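Local coordinates for protein vacuolar aminopeptidase 1 (Saccharomyces cerevisiae, PDB 5JGF) that removes N-terminal amino acids, preferably neutral or hydrophobic ones, from peptides and proteins in the yeast vacuole, working as a zinc-dependent dodecamer, at residues G86-H91 with N457-H462; D263-F268 with A343-L348; I339-D344 with I428-A433; G368-L373 with K399-Q404; A380-G385 with G424-D429. One frame throughout, in Å; residues are numbered along the deposited sequence.

Contact 1: residues G86-H91 with N457-H462; sequences GVIGSH and NGFFKH. With ZN (zinc ion), chain K.
Ile88 of strand 86-91 packs against Phe459 and Phe460 of helix 448-468. This is helix-on-sheet packing in the alpha/beta zinc exopeptidase domain of the M18 family. The strand is an inner strand of the large mixed sheet. The helix segment runs nearly antiparallel to it, at 158°, with the axes 9.1 Å apart at their closest.

The side-chain contacts are apolar. Ile88 CD1 comes 3.6 Å from Phe460 CZ, crossing that side chain at a slant. Ile88 CG1 touches Phe459 CE2 at 4.0 Å, and the two side chains slide past each other in opposite directions. The first torsions spread the rings. Phe459 CG stands opposite its backbone N (chi1 167°), while Phe460 CG sits beside its own N (chi1 -74°). The rings still touch, with Phe459 CD2 3.9 Å above the plane of the Phe460 ring, toward its rim.

A second set of contacts joins ring edges to the strand backbone. Gly86 O lies in the plane of the Phe460 ring, 3.8 Å from Phe460 CE1. Val87 N lies at the edge of the Phe459 ring. Gly86 has no side chain to come between strand and rings. Trp463 stacks on Phe459, and the ring of Tyr277 meets Phe460.

The third kind of interaction is metal binding, at the other end of the strand and away from the helix. Asp262, Asp344 and two waters share this zinc ion with His91. His91 ND1 bonds to Asp93 O, and His91 NE2 binds the zinc at 2.1 Å.

Contact 2: residues D263-F268 with A343-L348; sequences DRLCSF and ADVNHL. With ZN (zinc ion), chain K.
Cys266 and Leu265 of helix 261-278 form a shallow hollow, and Val345 CG1 fills it. This methyl lies 4.0 Å from Leu265 CD2, the two side chains crossing at about a right angle. It is equally near Cys266 SG. On the strand side, Ala343 is small enough for the helix to come close, and its CB meets Cys266 CB at 4.0 Å. Cys266 SG fits against the backbone where Asp344 joins Val345, 3.8 Å from Val345 N.

Asp263 is the polar bump beside this apolar patch. A chi1 of -177° points its carboxylate away from the backbone N and against the strand. Asp263 OD1 accepts Val345 N at 3.2 Å, in a bent bond that arrives from above the carboxylate plane. The peptide bond before Asp263 is cis. Just ahead of it is Asp262, which binds both zinc ions of the active site. Asp344 grips one of these with both carboxylate oxygens.

Asp263 OD2 accepts from His91 N. One second-shell carboxylate therefore holds the backbone beside two zinc ligands, His91 and Asp344. This would be expected to fix how they present themselves to the metal.

Contact 3: residues I339-D344 with I428-A433; sequences IILSAD and IDLGIA. With ZN (zinc ion), chain K.
The carboxylate of Asp429 is met from above its plane by the hydroxyl of Ser342. Ser342 OG donates to Asp429 OD1 at 2.7 Å, with the donor 41° out of that plane. Ser342 OG is placed there by a chi1 of 173°, which turns it away from its own backbone N. Thr414 OG1 also bonds to OD1, and Ala380 N bonds to OD2. With an alanine in place of Asp429, the Ser342 hydroxyl and the Ala380 N-H would probably be left without this acceptor.

Four backbone hydrogen bonds join the strands in parallel register. Ile428 N donates to Ile340 O at 2.8 Å and meets the oxygen almost head-on. Ser342 then uses both its backbone groups on this one strand: its N donates to Ile428 O and its O accepts Leu430 N. Asp344 N closes the series on Leu430 O at 2.9 Å. Beyond it, Gly431 CA lies 3.5 Å from Asp344 O. A side chain at Gly431 would run into that oxygen.

The face bearing Leu341, Ala343, Ile428 and Leu430 is apolar. Leu341 lies alongside Ile428, with CD2 3.9 Å from Ile428 CD1. Ile339 CG2 comes to the same Ile428 CD1 at 4.0 Å. Phe459 packs on Ile339 and Leu341.

Strands 339-347 and 426-434 are parallel neighbours inside the mixed sheet of the zinc exopeptidase domain. Asp344 binds zinc just past the regular part of strand 339-347. Ligands at the carboxyl ends of central parallel strands are characteristic of this alpha/beta fold.

Contact 4: residues G368-L373 with K399-Q404; sequences GITLSL and KVQYFQ
Leu373 CD1 lies over one face of the Tyr402 ring in a CH-pi contact. It is 4.0 Å from the centroid of that ring. Strands 369-372 and 400-403 are the two strands of a beta-alpha-beta unit, with helix 383-396 between them, and strand 400-403 is the outermost strand of the sheet within this chain.

Leu373 CG lies beside its backbone N, and a chi2 of 133°, away from the usual staggered values, carries CD1 onto the ring. Leu371 is also off a staggered position, with chi1 -144°. Its CD2 comes 4.2 Å from Tyr402 CE1, the two side chains lying side by side and pointing the same way. Tyr402 OH bonds to Glu390 on the crossover helix. On the other face of the sheet, Thr370 CG2 rests 3.7 Å from Phe403 CB. The Phe403 ring meets His347 edge-to-face, and Phe170 of a neighbouring subunit packs against the side chain.

Gln401 is extended beyond CG. Its NE2 donates to Gly368 O at 3.1 Å, with that oxygen in the amide plane. Its OE1 accepts from Val364 N. An alanine here would probably leave Gly368 O and Val364 N without these partners.

Backbone hydrogen bonds run from Gln401 N to Ile369 O, then from Leu371 N to Gln401 O at 2.7 Å. Phe403 N and Leu373 N continue the ladder. At its start a water takes over: it accepts from Ile369 N at 2.8 Å and donates to Lys399 O at 2.9 Å.

Contact 5: residues A380-G385 with G424-D429; sequences ATDVVG and GARTID
Arg426 forms a salt bridge with Asp382. Arg426 NE donates to Asp382 OD2 at 2.8 Å, nearly straight at 174°. The carboxylate offers its syn lone pair, and the oxygen lies in the guanidinium plane. A bend at chi3 (-81°) turns the guanidinium to this position. Val384 covers one of its faces, with CB over the centre and 3.4 Å from Arg426 CZ. Arg426 NH1 bonds to Asn66 of another subunit of the dodecamer, so the same side chain also reaches a subunit interface.

Asp382 has a second task. It is the N-cap of helix 383-396, the crossover helix of the beta-alpha-beta unit between strands 369-372 and 400-403. Its OD1 accepts Gly385 N at 2.6 Å. The salt bridge therefore holds the capping carboxylate from the side of strand 426-434.

Thr427 comes next. Its CB meets Ala380 CB at 3.9 Å. Two waters bridge the backbones here. One accepts from Thr427 N and is in reach of Ala380 O. The other donates to Thr427 O and accepts from Asp382 N.

Ile428 runs along the first turn of the helix. Its CG1 sits 3.7 Å from Gly385 CA. A side chain at Gly385 would collide with it. Ile428 CD1 reaches Gly385 O at 3.6 Å.

Asp429 ties down the approach to the helix. Its N donates to Thr381 OG1 at 2.9 Å, and that hydroxyl also bonds to Ser372 O on the neighbouring strand. The bond from Ala380 N to Asp429 OD2 is nearly straight, 177°, and comes in on the anti side.

Overall arrangement
Contact 1 opens first, on strand 86-91, and closes last, on helix 448-468. Its long loop encloses all the others. Contact 2 starts at helix 261-278 and closes on strand 339-347. Contact 3 starts on that same strand, sharing Ala343 and Asp344, and closes on strand 426-434. Contact 4 is nested inside contact 3. Contact 5 crosses contact 4, because its first segment lies between the two strands of contact 4, and it ends on the same strand as contact 3. Strands 86-91, 339-347, 426-434, 369-372 and 400-403 lie side by side in this order. Contacts 1 to 3 reach the zinc site, and contacts 4 and 5 both touch the same neighbouring subunit.

Contact 1: residues G86-H91 with N457-H462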
# COMPACT_ATOMS: atom_id res chain seq x y z
N GLY D 86 -24.98 33.84 42.48
CA GLY D 86 -23.95 32.83 42.72
C GLY D 86 -24.52 31.56 42.13
O GLY D 86 -25.48 31.00 42.67
N VAL D 87 -23.92 31.08 41.05
CA VAL D 87 -24.43 29.90 40.35
C VAL D 87 -23.51 28.69 40.22
O VAL D 87 -22.30 28.83 40.05
CB VAL D 87 -24.80 30.27 38.88
CG1 VAL D 87 -25.41 29.06 38.18
CG2 VAL D 87 -25.75 31.46 38.85
N ILE D 88 -24.11 27.51 40.31
CA ILE D 88 -23.37 26.27 40.06
C ILE D 88 -24.21 25.55 39.02
O ILE D 88 -25.38 25.24 39.26
CB ILE D 88 -23.22 25.35 41.28
CG1 ILE D 88 -22.35 26.01 42.36
CG2 ILE D 88 -22.54 24.04 40.84
CD1 ILE D 88 -22.07 25.10 43.55
N GLY D 89 -23.63 25.30 37.85
CA GLY D 89 -24.35 24.60 36.81
C GLY D 89 -23.70 23.26 36.52
O GLY D 89 -22.49 23.19 36.32
N SER D 90 -24.51 22.20 36.49
CA SER D 90 -24.00 20.86 36.23
C SER D 90 -25.00 20.11 35.36
O SER D 90 -26.12 20.58 35.14
CB SER D 90 -23.81 20.09 37.54
OG SER D 90 -22.87 20.74 38.37
N HIS D 91 -24.62 18.94 34.85
CA HIS D 91 -25.56 18.18 34.03
C HIS D 91 -25.91 16.86 34.69
O HIS D 91 -25.07 16.21 35.32
CB HIS D 91 -25.04 18.01 32.59
CG HIS D 91 -23.84 17.11 32.45
ND1 HIS D 91 -23.95 15.76 32.22
CD2 HIS D 91 -22.52 17.39 32.40
CE1 HIS D 91 -22.75 15.24 32.03
NE2 HIS D 91 -21.86 16.22 32.13
N ASN D 457 -19.89 24.33 49.24
CA ASN D 457 -20.54 24.95 50.39
C ASN D 457 -19.80 26.26 50.66
O ASN D 457 -20.41 27.30 50.88
CB ASN D 457 -20.44 24.04 51.62
CG ASN D 457 -21.25 24.56 52.80
OD1 ASN D 457 -20.85 24.40 53.95
ND2 ASN D 457 -22.40 25.16 52.52
N GLY D 458 -18.47 26.18 50.61
CA GLY D 458 -17.64 27.36 50.82
C GLY D 458 -17.91 28.42 49.76
O GLY D 458 -17.83 29.62 50.03
N PHE D 459 -18.22 27.97 48.55
CA PHE D 459 -18.51 28.90 47.45
C PHE D 459 -19.76 29.73 47.76
O PHE D 459 -19.73 30.95 47.65
CB PHE D 459 -18.74 28.13 46.15
CG PHE D 459 -19.35 28.97 45.05
CD1 PHE D 459 -18.59 29.93 44.39
CD2 PHE D 459 -20.68 28.81 44.70
CE1 PHE D 459 -19.16 30.73 43.39
CE2 PHE D 459 -21.26 29.59 43.70
CZ PHE D 459 -20.50 30.55 43.05
N PHE D 460 -20.85 29.06 48.13
CA PHE D 460 -22.08 29.79 48.43
C PHE D 460 -21.91 30.74 49.61
O PHE D 460 -22.45 31.85 49.60
CB PHE D 460 -23.23 28.81 48.69
CG PHE D 460 -23.75 28.14 47.45
CD1 PHE D 460 -24.17 28.90 46.36
CD2 PHE D 460 -23.83 26.75 47.37
CE1 PHE D 460 -24.67 28.29 45.21
CE2 PHE D 460 -24.32 26.14 46.22
CZ PHE D 460 -24.75 26.91 45.14
N LYS D 461 -21.15 30.31 50.60
CA LYS D 461 -20.93 31.14 51.78
C LYS D 461 -20.06 32.37 51.53
O LYS D 461 -20.38 33.46 51.99
CB LYS D 461 -20.28 30.33 52.90
CG LYS D 461 -21.17 29.32 53.58
CD LYS D 461 -20.36 28.55 54.62
CE LYS D 461 -21.23 27.60 55.42
NZ LYS D 461 -20.41 26.77 56.36
N HIS D 462 -18.97 32.19 50.78
CA HIS D 462 -18.02 33.28 50.59
C HIS D 462 -17.74 33.87 49.20
O HIS D 462 -16.94 34.80 49.10
CB HIS D 462 -16.68 32.86 51.20
CG HIS D 462 -16.81 32.25 52.56
ND1 HIS D 462 -16.38 30.97 52.84
CD2 HIS D 462 -17.32 32.73 53.72
CE1 HIS D 462 -16.62 30.69 54.11
NE2 HIS D 462 -17.19 31.75 54.66
ZN ZN K . -19.75 15.85 31.97
O HOH W 1 -17.34 15.66 31.95
O HOH W 2 -19.77 15.46 29.97

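Contact 2: residues D263-F268 with A343-L348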
# COMPACT_ATOMS: atom_id res chain seq x y z
N ASP D 263 -22.34 13.38 34.94
CA ASP D 263 -21.82 14.38 35.88
C ASP D 263 -22.67 14.40 37.17
O ASP D 263 -22.83 15.44 37.81
CB ASP D 263 -21.84 15.75 35.17
CG ASP D 263 -21.24 16.88 36.00
OD1 ASP D 263 -20.29 16.64 36.77
OD2 ASP D 263 -21.70 18.04 35.88
N ARG D 264 -23.21 13.25 37.55
CA ARG D 264 -24.04 13.18 38.75
C ARG D 264 -23.18 13.33 40.00
O ARG D 264 -23.68 13.62 41.09
CB ARG D 264 -24.84 11.87 38.75
CG ARG D 264 -25.92 11.90 37.67
CD ARG D 264 -26.51 10.55 37.29
NE ARG D 264 -27.39 10.74 36.14
CZ ARG D 264 -28.10 9.79 35.55
NH1 ARG D 264 -28.05 8.55 36.01
NH2 ARG D 264 -28.86 10.07 34.50
N LEU D 265 -21.87 13.15 39.84
CA LEU D 265 -20.94 13.31 40.96
C LEU D 265 -20.95 14.79 41.38
O LEU D 265 -21.12 15.11 42.56
CB LEU D 265 -19.53 12.87 40.54
CG LEU D 265 -18.36 13.07 41.51
CD1 LEU D 265 -18.69 12.45 42.87
CD2 LEU D 265 -17.11 12.42 40.91
N CYS D 266 -20.75 15.68 40.41
CA CYS D 266 -20.76 17.11 40.70
C CYS D 266 -22.18 17.59 41.02
O CYS D 266 -22.37 18.46 41.87
CB CYS D 266 -20.23 17.92 39.51
SG CYS D 266 -18.44 17.90 39.35
N SER D 267 -23.17 17.04 40.32
CA SER D 267 -24.55 17.44 40.55
C SER D 267 -24.96 17.15 41.99
O SER D 267 -25.53 18.01 42.66
CB SER D 267 -25.49 16.70 39.59
OG SER D 267 -25.31 17.16 38.26
N PHE D 268 -24.64 15.95 42.47
CA PHE D 268 -24.96 15.56 43.84
C PHE D 268 -24.22 16.44 44.85
O PHE D 268 -24.82 16.98 45.78
CB PHE D 268 -24.57 14.09 44.07
CG PHE D 268 -24.88 13.58 45.45
CD1 PHE D 268 -26.15 13.09 45.76
CD2 PHE D 268 -23.90 13.57 46.44
CE1 PHE D 268 -26.43 12.59 47.03
CE2 PHE D 268 -24.17 13.08 47.72
CZ PHE D 268 -25.44 12.58 48.02
N ALA D 343 -19.74 23.23 36.91
CA ALA D 343 -19.18 22.04 37.56
C ALA D 343 -19.42 20.77 36.77
O ALA D 343 -20.52 20.23 36.75
CB ALA D 343 -19.76 21.90 38.97
N ASP D 344 -18.36 20.29 36.13
CA ASP D 344 -18.42 19.06 35.35
C ASP D 344 -17.13 18.30 35.66
O ASP D 344 -16.05 18.88 35.73
CB ASP D 344 -18.49 19.37 33.85
CG ASP D 344 -18.98 18.18 33.03
OD1 ASP D 344 -19.12 17.09 33.61
OD2 ASP D 344 -19.23 18.35 31.82
N VAL D 345 -17.26 17.00 35.88
CA VAL D 345 -16.11 16.17 36.20
C VAL D 345 -15.00 16.31 35.17
O VAL D 345 -15.26 16.50 33.98
CB VAL D 345 -16.50 14.68 36.30
CG1 VAL D 345 -17.43 14.47 37.49
CG2 VAL D 345 -17.18 14.23 35.01
N ASN D 346 -13.75 16.26 35.63
CA ASN D 346 -12.62 16.32 34.72
C ASN D 346 -11.80 15.05 34.93
O ASN D 346 -12.23 14.15 35.65
CB ASN D 346 -11.78 17.59 34.93
CG ASN D 346 -11.76 18.07 36.36
OD1 ASN D 346 -11.62 17.27 37.28
ND2 ASN D 346 -11.88 19.38 36.55
N HIS D 347 -10.62 14.99 34.34
CA HIS D 347 -9.83 13.76 34.39
C HIS D 347 -8.75 13.57 35.44
O HIS D 347 -7.79 14.33 35.51
CB HIS D 347 -9.19 13.53 33.02
CG HIS D 347 -10.15 13.61 31.88
ND1 HIS D 347 -11.05 12.60 31.60
CD2 HIS D 347 -10.37 14.58 30.96
CE1 HIS D 347 -11.78 12.94 30.55
NE2 HIS D 347 -11.39 14.14 30.14
N LEU D 348 -8.91 12.52 36.24
CA LEU D 348 -7.90 12.17 37.23
C LEU D 348 -6.73 11.58 36.45
O LEU D 348 -6.93 10.95 35.41
CB LEU D 348 -8.41 11.09 38.19
CG LEU D 348 -9.15 11.48 39.46
CD1 LEU D 348 -9.61 10.21 40.18
CD2 LEU D 348 -8.23 12.30 40.36
ZN ZN K . -19.75 15.85 31.97
O HOH W 1 -17.34 15.66 31.95
O HOH W 2 -19.77 15.46 29.97

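Contact 3: residues I339-D344 with I428-A433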
# COMPACT_ATOMS: atom_id res chain seq x y z
N ILE D 339 -21.14 35.16 39.34
CA ILE D 339 -20.08 34.17 39.18
C ILE D 339 -20.76 32.83 38.95
O ILE D 339 -21.59 32.39 39.75
CB ILE D 339 -19.18 34.05 40.44
CG1 ILE D 339 -18.25 35.27 40.54
CG2 ILE D 339 -18.35 32.76 40.36
CD1 ILE D 339 -17.26 35.41 39.39
N ILE D 340 -20.43 32.18 37.84
CA ILE D 340 -21.01 30.89 37.53
C ILE D 340 -19.93 29.82 37.61
O ILE D 340 -18.87 29.96 37.01
CB ILE D 340 -21.60 30.84 36.09
CG1 ILE D 340 -22.72 31.88 35.94
CG2 ILE D 340 -22.14 29.44 35.80
CD1 ILE D 340 -23.32 31.93 34.53
N LEU D 341 -20.19 28.78 38.39
CA LEU D 341 -19.25 27.68 38.47
C LEU D 341 -19.86 26.61 37.59
O LEU D 341 -20.93 26.09 37.89
CB LEU D 341 -19.10 27.13 39.89
CG LEU D 341 -18.51 28.01 41.01
CD1 LEU D 341 -18.20 27.13 42.22
CD2 LEU D 341 -17.24 28.70 40.52
N SER D 342 -19.20 26.31 36.47
CA SER D 342 -19.66 25.26 35.58
C SER D 342 -18.99 24.02 36.15
O SER D 342 -17.80 23.79 35.92
CB SER D 342 -19.18 25.51 34.15
OG SER D 342 -19.49 24.41 33.32
N ALA D 343 -19.74 23.23 36.91
CA ALA D 343 -19.18 22.04 37.56
C ALA D 343 -19.42 20.77 36.77
O ALA D 343 -20.52 20.23 36.75
CB ALA D 343 -19.76 21.90 38.97
N ASP D 344 -18.36 20.29 36.13
CA ASP D 344 -18.42 19.06 35.35
C ASP D 344 -17.13 18.30 35.66
O ASP D 344 -16.05 18.88 35.73
CB ASP D 344 -18.49 19.37 33.85
CG ASP D 344 -18.98 18.18 33.03
OD1 ASP D 344 -19.12 17.09 33.61
OD2 ASP D 344 -19.23 18.35 31.82
N ILE D 428 -16.51 29.86 35.56
CA ILE D 428 -15.34 29.06 35.88
C ILE D 428 -15.65 27.57 35.74
O ILE D 428 -16.54 27.05 36.41
CB ILE D 428 -14.89 29.34 37.33
CG1 ILE D 428 -14.69 30.85 37.51
CG2 ILE D 428 -13.59 28.59 37.64
CD1 ILE D 428 -14.91 31.33 38.93
N ASP D 429 -14.92 26.90 34.86
CA ASP D 429 -15.11 25.47 34.67
C ASP D 429 -14.21 24.72 35.64
O ASP D 429 -13.01 24.95 35.69
CB ASP D 429 -14.79 25.07 33.23
CG ASP D 429 -15.98 25.20 32.30
OD1 ASP D 429 -16.91 24.37 32.39
OD2 ASP D 429 -16.00 26.15 31.48
N LEU D 430 -14.82 23.84 36.42
CA LEU D 430 -14.08 23.04 37.40
C LEU D 430 -14.94 21.84 37.74
O LEU D 430 -16.05 21.69 37.22
CB LEU D 430 -13.81 23.87 38.66
CG LEU D 430 -14.96 24.67 39.29
CD1 LEU D 430 -16.04 23.74 39.81
CD2 LEU D 430 -14.40 25.53 40.43
N GLY D 431 -14.44 20.97 38.60
CA GLY D 431 -15.22 19.81 38.95
C GLY D 431 -14.42 18.81 39.75
O GLY D 431 -13.25 19.03 40.05
N ILE D 432 -15.08 17.71 40.12
CA ILE D 432 -14.44 16.65 40.86
C ILE D 432 -13.87 15.73 39.79
O ILE D 432 -14.59 15.30 38.89
CB ILE D 432 -15.48 15.89 41.72
CG1 ILE D 432 -16.14 16.86 42.71
CG2 ILE D 432 -14.81 14.73 42.45
CD1 ILE D 432 -17.30 16.26 43.50
N ALA D 433 -12.57 15.46 39.87
CA ALA D 433 -11.91 14.61 38.89
C ALA D 433 -12.24 13.14 39.08
O ALA D 433 -12.47 12.68 40.20
CB ALA D 433 -10.40 14.82 38.95
ZN ZN K . -19.75 15.85 31.97
O HOH W 3 -16.74 22.20 33.87
O HOH W 1 -17.34 15.66 31.95
O HOH W 2 -19.77 15.46 29.97

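Contact 4: residues G368-L373 with K399-Q404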
# COMPACT_ATOMS: atom_id res chain seq x y z
N GLY D 368 -8.93 17.59 46.36
CA GLY D 368 -9.88 18.69 46.28
C GLY D 368 -10.39 18.93 44.87
O GLY D 368 -10.09 18.18 43.95
N ILE D 369 -11.17 19.99 44.72
CA ILE D 369 -11.76 20.36 43.44
C ILE D 369 -10.66 20.59 42.39
O ILE D 369 -9.55 20.98 42.73
CB ILE D 369 -12.63 21.64 43.58
CG1 ILE D 369 -13.69 21.69 42.48
CG2 ILE D 369 -11.74 22.89 43.54
CD1 ILE D 369 -14.81 20.67 42.67
N THR D 370 -10.99 20.34 41.13
CA THR D 370 -10.03 20.53 40.05
C THR D 370 -10.50 21.60 39.09
O THR D 370 -11.61 21.54 38.57
CB THR D 370 -9.79 19.21 39.27
OG1 THR D 370 -9.22 18.24 40.16
CG2 THR D 370 -8.84 19.44 38.10
N LEU D 371 -9.65 22.59 38.86
CA LEU D 371 -9.95 23.68 37.96
C LEU D 371 -9.66 23.19 36.54
O LEU D 371 -8.61 22.59 36.29
CB LEU D 371 -9.07 24.87 38.31
CG LEU D 371 -9.62 26.29 38.19
CD1 LEU D 371 -11.01 26.40 38.81
CD2 LEU D 371 -8.65 27.23 38.89
N SER D 372 -10.60 23.41 35.62
CA SER D 372 -10.43 23.00 34.23
C SER D 372 -9.98 24.21 33.43
O SER D 372 -10.70 25.21 33.33
CB SER D 372 -11.75 22.46 33.66
OG SER D 372 -12.15 21.28 34.33
N LEU D 373 -8.78 24.11 32.86
CA LEU D 373 -8.21 25.21 32.11
C LEU D 373 -7.94 24.84 30.66
O LEU D 373 -7.46 23.75 30.37
CB LEU D 373 -6.90 25.64 32.77
CG LEU D 373 -6.98 26.03 34.25
CD1 LEU D 373 -5.87 25.35 35.03
CD2 LEU D 373 -6.90 27.55 34.38
N LYS D 399 -8.32 22.74 48.91
CA LYS D 399 -7.18 22.62 48.02
C LYS D 399 -7.72 22.65 46.59
O LYS D 399 -8.81 22.14 46.32
CB LYS D 399 -6.44 21.30 48.29
CG LYS D 399 -5.80 21.22 49.68
CD LYS D 399 -4.66 22.23 49.82
CE LYS D 399 -3.70 21.88 50.96
NZ LYS D 399 -4.13 22.36 52.31
N VAL D 400 -6.97 23.26 45.68
CA VAL D 400 -7.37 23.37 44.28
C VAL D 400 -6.35 22.70 43.37
O VAL D 400 -5.15 22.93 43.50
CB VAL D 400 -7.51 24.85 43.87
CG1 VAL D 400 -7.85 24.97 42.38
CG2 VAL D 400 -8.59 25.52 44.70
N GLN D 401 -6.83 21.86 42.46
CA GLN D 401 -5.94 21.17 41.52
C GLN D 401 -6.18 21.72 40.13
O GLN D 401 -7.12 22.47 39.90
CB GLN D 401 -6.21 19.67 41.54
CG GLN D 401 -6.26 19.06 42.92
CD GLN D 401 -6.23 17.55 42.88
OE1 GLN D 401 -5.17 16.94 42.70
NE2 GLN D 401 -7.39 16.93 43.03
N TYR D 402 -5.31 21.34 39.19
CA TYR D 402 -5.42 21.81 37.81
C TYR D 402 -5.53 20.69 36.79
O TYR D 402 -4.96 19.61 36.97
CB TYR D 402 -4.17 22.58 37.40
CG TYR D 402 -3.95 23.96 37.96
CD1 TYR D 402 -4.93 24.62 38.70
CD2 TYR D 402 -2.76 24.63 37.71
CE1 TYR D 402 -4.72 25.92 39.18
CE2 TYR D 402 -2.54 25.92 38.17
CZ TYR D 402 -3.52 26.56 38.90
OH TYR D 402 -3.28 27.84 39.34
N PHE D 403 -6.27 20.96 35.72
CA PHE D 403 -6.33 20.04 34.59
C PHE D 403 -6.38 20.84 33.30
O PHE D 403 -7.23 21.72 33.13
CB PHE D 403 -7.53 19.09 34.61
CG PHE D 403 -7.58 18.21 33.38
CD1 PHE D 403 -8.26 18.61 32.24
CD2 PHE D 403 -6.82 17.04 33.32
CE1 PHE D 403 -8.18 17.88 31.05
CE2 PHE D 403 -6.73 16.30 32.14
CZ PHE D 403 -7.41 16.72 31.00
N GLN D 404 -5.43 20.55 32.42
CA GLN D 404 -5.34 21.16 31.10
C GLN D 404 -4.73 20.08 30.22
O GLN D 404 -3.93 19.28 30.69
CB GLN D 404 -4.44 22.41 31.10
CG GLN D 404 -4.35 23.08 29.72
CD GLN D 404 -3.80 24.50 29.77
OE1 GLN D 404 -4.19 25.30 30.62
NE2 GLN D 404 -2.91 24.82 28.84
O HOH W 4 -11.57 21.66 46.92

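Contact 5: residues A380-G385 with G424-D429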
# COMPACT_ATOMS: atom_id res chain seq x y z
N ALA D 380 -14.45 27.88 29.96
CA ALA D 380 -14.67 29.33 30.08
C ALA D 380 -13.76 29.98 31.12
O ALA D 380 -13.70 31.21 31.23
CB ALA D 380 -16.13 29.60 30.42
N THR D 381 -13.05 29.15 31.88
CA THR D 381 -12.15 29.60 32.93
C THR D 381 -11.17 30.68 32.45
O THR D 381 -10.52 30.53 31.41
CB THR D 381 -11.34 28.41 33.49
OG1 THR D 381 -12.24 27.39 33.93
CG2 THR D 381 -10.47 28.85 34.67
N ASP D 382 -11.07 31.78 33.21
CA ASP D 382 -10.16 32.86 32.86
C ASP D 382 -9.25 33.20 34.05
O ASP D 382 -9.39 32.60 35.12
CB ASP D 382 -10.93 34.11 32.40
CG ASP D 382 -11.84 34.68 33.48
OD1 ASP D 382 -11.73 34.27 34.65
OD2 ASP D 382 -12.67 35.56 33.14
N VAL D 383 -8.34 34.15 33.86
CA VAL D 383 -7.39 34.51 34.90
C VAL D 383 -8.03 35.03 36.19
O VAL D 383 -7.59 34.68 37.28
CB VAL D 383 -6.34 35.53 34.38
CG1 VAL D 383 -6.98 36.88 34.11
CG2 VAL D 383 -5.19 35.64 35.36
N VAL D 384 -9.06 35.86 36.06
CA VAL D 384 -9.74 36.38 37.25
C VAL D 384 -10.49 35.26 37.96
O VAL D 384 -10.46 35.17 39.19
CB VAL D 384 -10.72 37.51 36.88
CG1 VAL D 384 -11.55 37.91 38.09
CG2 VAL D 384 -9.95 38.72 36.36
N GLY D 385 -11.16 34.41 37.19
CA GLY D 385 -11.90 33.31 37.78
C GLY D 385 -10.98 32.34 38.49
O GLY D 385 -11.34 31.78 39.53
N GLY D 424 -23.22 36.38 29.99
CA GLY D 424 -22.25 37.46 29.95
C GLY D 424 -21.51 37.50 31.28
O GLY D 424 -20.69 38.39 31.53
N ALA D 425 -21.80 36.52 32.14
CA ALA D 425 -21.18 36.43 33.46
C ALA D 425 -19.89 35.62 33.46
O ALA D 425 -19.76 34.64 32.73
CB ALA D 425 -22.16 35.81 34.45
N ARG D 426 -18.94 36.04 34.28
CA ARG D 426 -17.67 35.33 34.40
C ARG D 426 -18.01 33.91 34.85
O ARG D 426 -18.72 33.70 35.85
CB ARG D 426 -16.77 36.02 35.42
CG ARG D 426 -15.49 35.27 35.73
CD ARG D 426 -14.44 36.20 36.32
NE ARG D 426 -13.74 36.97 35.28
CZ ARG D 426 -13.66 38.30 35.26
NH1 ARG D 426 -12.99 38.90 34.29
NH2 ARG D 426 -14.25 39.02 36.20
N THR D 427 -17.52 32.93 34.10
CA THR D 427 -17.80 31.53 34.37
C THR D 427 -16.51 30.75 34.57
O THR D 427 -15.53 30.95 33.84
CB THR D 427 -18.60 30.93 33.20
OG1 THR D 427 -19.83 31.65 33.06
CG2 THR D 427 -18.89 29.45 33.43
N ILE D 428 -16.51 29.86 35.56
CA ILE D 428 -15.34 29.06 35.88
C ILE D 428 -15.65 27.57 35.74
O ILE D 428 -16.54 27.05 36.41
CB ILE D 428 -14.89 29.34 37.33
CG1 ILE D 428 -14.69 30.85 37.51
CG2 ILE D 428 -13.59 28.59 37.64
CD1 ILE D 428 -14.91 31.33 38.93
N ASP D 429 -14.92 26.90 34.86
CA ASP D 429 -15.11 25.47 34.67
C ASP D 429 -14.21 24.72 35.64
O ASP D 429 -13.01 24.95 35.69
CB ASP D 429 -14.79 25.07 33.23
CG ASP D 429 -15.98 25.20 32.30
OD1 ASP D 429 -16.91 24.37 32.39
OD2 ASP D 429 -16.00 26.15 31.48
O HOH W 5 -15.77 33.29 31.81
O HOH W 6 -13.30 32.16 34.96